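Long-range contact in maltose-binding protein MalE1 (Thermotoga maritima, PDB 6DTU), which binds maltotetraose and probably serves as the solute-binding component of a maltose transport system: residues Thr6-Glu11 and Glu33-Asn38. Sequence-based numbering, arbitrary orientation.
Sequences TIWCSE and EVQYVN. With GLC (alpha-D-glucopyranose), chain C.
Trp-8 packs against Gln-35, its neighbour across a parallel strand pair, and against Val-37 just past the strand end. Its CB lies 3.8 Å from Val-37 CG2. CG, anti to the carbonyl carbon (chi1 -68°), is 3.7 Å from the same Val-37 CG2. That CG2 sits over one face of the five-membered ring, a CH-pi contact 4.0 Å from the centroid. CD1 of Trp-8 reaches Gln-35 CB at 3.7 Å, and NE1 passes near Gln-35 CG. The side chain also meets Lys-45, Phe-46 and Ala-49 of helix 39-49. Cutting Trp-8 back to an alanine would probably leave Val-37 CG2 without its ring face and open a gap against that helix. The two strands belong to a right-handed beta-alpha-beta unit with helix 14-28 as crossover, in the periplasmic binding protein fold. Backbone bonds alternate from Ile-7 N to Glu-33 O, 2.8 Å, through to Val-37 N on Cys-9 O, 2.9 Å. Gln-35 bends at chi2 (62°), and its NE2 donates to Tyr-36 O at 2.8 Å. On the other face, Cys-9 SG touches Val-34 CG1 under helix 14-28. Ser-10 OG accepts a 2.7 Å hydrogen bond from O2 of a maltotetraose glucose unit in the sugar pocket.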
loop_
_atom_site.group_PDB
_atom_site.type_symbol
_atom_site.label_atom_id
_atom_site.label_comp_id
_atom_site.label_asym_id
_atom_site.label_seq_id
_atom_site.Cartn_x
_atom_site.Cartn_y
_atom_site.Cartn_z
ATOM N N THR A 6 -15.098 -7.855 -16.418
ATOM C CA THR A 6 -15.370 -7.025 -15.253
ATOM C C THR A 6 -14.115 -6.922 -14.401
ATOM O O THR A 6 -13.447 -7.931 -14.139
ATOM C CB THR A 6 -16.519 -7.622 -14.452
ATOM O OG1 THR A 6 -17.684 -7.655 -15.290
ATOM C CG2 THR A 6 -16.815 -6.735 -13.229
ATOM N N ILE A 7 -13.796 -5.702 -13.976
ATOM C CA ILE A 7 -12.620 -5.401 -13.170
ATOM C C ILE A 7 -13.097 -4.806 -11.861
ATOM O O ILE A 7 -13.933 -3.897 -11.871
ATOM C CB ILE A 7 -11.764 -4.341 -13.886
ATOM C CG1 ILE A 7 -11.393 -4.795 -15.299
ATOM C CG2 ILE A 7 -10.525 -3.995 -13.063
ATOM C CD1 ILE A 7 -10.805 -3.676 -16.149
ATOM N N TRP A 8 -12.537 -5.274 -10.747
ATOM C CA TRP A 8 -12.694 -4.634 -9.443
ATOM C C TRP A 8 -11.418 -3.867 -9.132
ATOM O O TRP A 8 -10.314 -4.417 -9.229
ATOM C CB TRP A 8 -12.914 -5.650 -8.313
ATOM C CG TRP A 8 -14.204 -6.375 -8.344
ATOM C CD1 TRP A 8 -15.283 -6.116 -9.164
ATOM C CD2 TRP A 8 -14.576 -7.476 -7.515
ATOM N NE1 TRP A 8 -16.295 -7.003 -8.897
ATOM C CE2 TRP A 8 -15.895 -7.838 -7.877
ATOM C CE3 TRP A 8 -13.936 -8.174 -6.476
ATOM C CZ2 TRP A 8 -16.574 -8.893 -7.263
ATOM C CZ3 TRP A 8 -14.612 -9.222 -5.867
ATOM C CH2 TRP A 8 -15.923 -9.563 -6.257
ATOM N N CYS A 9 -11.563 -2.616 -8.754
ATOM C CA CYS A 9 -10.401 -1.820 -8.379
ATOM C C CYS A 9 -10.846 -0.773 -7.379
ATOM O O CYS A 9 -12.040 -0.496 -7.225
ATOM C CB CYS A 9 -9.720 -1.164 -9.593
ATOM S SG CYS A 9 -10.742 0.035 -10.460
ATOM N N SER A 10 -9.866 -0.168 -6.729
ATOM C CA SER A 10 -10.171 0.900 -5.792
ATOM C C SER A 10 -10.597 2.155 -6.550
ATOM O O SER A 10 -10.563 2.223 -7.776
ATOM C CB SER A 10 -8.949 1.210 -4.926
ATOM O OG SER A 10 -8.076 2.082 -5.618
ATOM N N GLU A 11 -10.952 3.201 -5.798
ATOM C CA GLU A 11 -11.385 4.432 -6.445
ATOM C C GLU A 11 -10.294 5.067 -7.300
ATOM O O GLU A 11 -10.610 5.775 -8.258
ATOM C CB GLU A 11 -11.895 5.453 -5.418
ATOM C CG GLU A 11 -10.830 6.056 -4.538
ATOM C CD GLU A 11 -10.754 5.363 -3.218
ATOM O OE1 GLU A 11 -11.180 4.191 -3.172
ATOM O OE2 GLU A 11 -10.296 5.980 -2.227
ATOM N N GLU A 33 -16.109 -3.515 -17.977
ATOM C CA GLU A 33 -16.880 -2.918 -16.903
ATOM C C GLU A 33 -15.952 -2.730 -15.718
ATOM O O GLU A 33 -15.357 -3.697 -15.230
ATOM C CB GLU A 33 -18.031 -3.835 -16.539
ATOM C CG GLU A 33 -18.712 -3.434 -15.272
ATOM C CD GLU A 33 -19.933 -4.255 -15.044
ATOM O OE1 GLU A 33 -20.772 -4.278 -15.954
ATOM O OE2 GLU A 33 -20.034 -4.890 -13.979
ATOM N N VAL A 34 -15.807 -1.491 -15.278
ATOM C CA VAL A 34 -14.942 -1.177 -14.154
ATOM C C VAL A 34 -15.815 -0.894 -12.935
ATOM O O VAL A 34 -16.573 0.091 -12.904
ATOM C CB VAL A 34 -14.036 0.021 -14.475
ATOM C CG1 VAL A 34 -13.151 0.311 -13.291
ATOM C CG2 VAL A 34 -13.206 -0.251 -15.748
ATOM N N GLN A 35 -15.668 -1.731 -11.911
ATOM C CA GLN A 35 -16.471 -1.670 -10.697
ATOM C C GLN A 35 -15.584 -1.244 -9.527
ATOM O O GLN A 35 -14.670 -1.980 -9.133
ATOM C CB GLN A 35 -17.033 -3.064 -10.413
ATOM C CG GLN A 35 -17.766 -3.220 -9.076
ATOM C CD GLN A 35 -18.986 -2.348 -8.959
ATOM O OE1 GLN A 35 -20.001 -2.602 -9.609
ATOM N NE2 GLN A 35 -18.889 -1.291 -8.157
ATOM N N TYR A 36 -15.896 -0.086 -8.942
ATOM C CA TYR A 36 -15.248 0.354 -7.714
ATOM C C TYR A 36 -15.544 -0.613 -6.582
ATOM O O TYR A 36 -16.694 -1.009 -6.372
ATOM C CB TYR A 36 -15.755 1.746 -7.306
ATOM C CG TYR A 36 -15.576 2.012 -5.808
ATOM C CD1 TYR A 36 -14.301 2.171 -5.248
ATOM C CD2 TYR A 36 -16.666 2.029 -4.945
ATOM C CE1 TYR A 36 -14.122 2.385 -3.892
ATOM C CE2 TYR A 36 -16.489 2.244 -3.586
ATOM C CZ TYR A 36 -15.217 2.415 -3.065
ATOM O OH TYR A 36 -15.045 2.623 -1.704
ATOM N N VAL A 37 -14.498 -1.001 -5.858
ATOM C CA VAL A 37 -14.626 -1.744 -4.607
ATOM C C VAL A 37 -13.650 -1.113 -3.623
ATOM O O VAL A 37 -12.500 -0.832 -3.975
ATOM C CB VAL A 37 -14.328 -3.252 -4.783
ATOM C CG1 VAL A 37 -14.478 -3.987 -3.477
ATOM C CG2 VAL A 37 -15.222 -3.881 -5.865
ATOM N N ASN A 38 -14.100 -0.862 -2.397
ATOM C CA ASN A 38 -13.189 -0.359 -1.377
ATOM C C ASN A 38 -11.966 -1.262 -1.274
ATOM O O ASN A 38 -12.089 -2.489 -1.252
ATOM C CB ASN A 38 -13.941 -0.361 -0.047
ATOM C CG ASN A 38 -13.112 0.168 1.111
ATOM O OD1 ASN A 38 -12.400 1.165 0.998
ATOM N ND2 ASN A 38 -13.174 -0.546 2.239
HETATM C C1 GLC C . -6.612 3.395 -2.318
HETATM C C2 GLC C . -5.386 2.870 -2.952
HETATM C C3 GLC C . -4.794 1.764 -2.179
HETATM C C4 GLC C . -4.499 2.182 -0.780
HETATM C C5 GLC C . -5.805 2.627 -0.069
HETATM C C6 GLC C . -5.597 3.221 1.181
HETATM O O1 GLC C . -7.609 2.425 -2.333
HETATM O O2 GLC C . -5.760 2.421 -4.294
HETATM O O3 GLC C . -3.559 1.374 -2.882
HETATM O O4 GLC C . -3.924 1.067 -0.046
HETATM O O5 GLC C . -6.362 3.766 -0.938
HETATM O O6 GLC C . -6.869 3.453 1.795
HETATM O O HOH W 1 -12.900 4.750 -1.109
#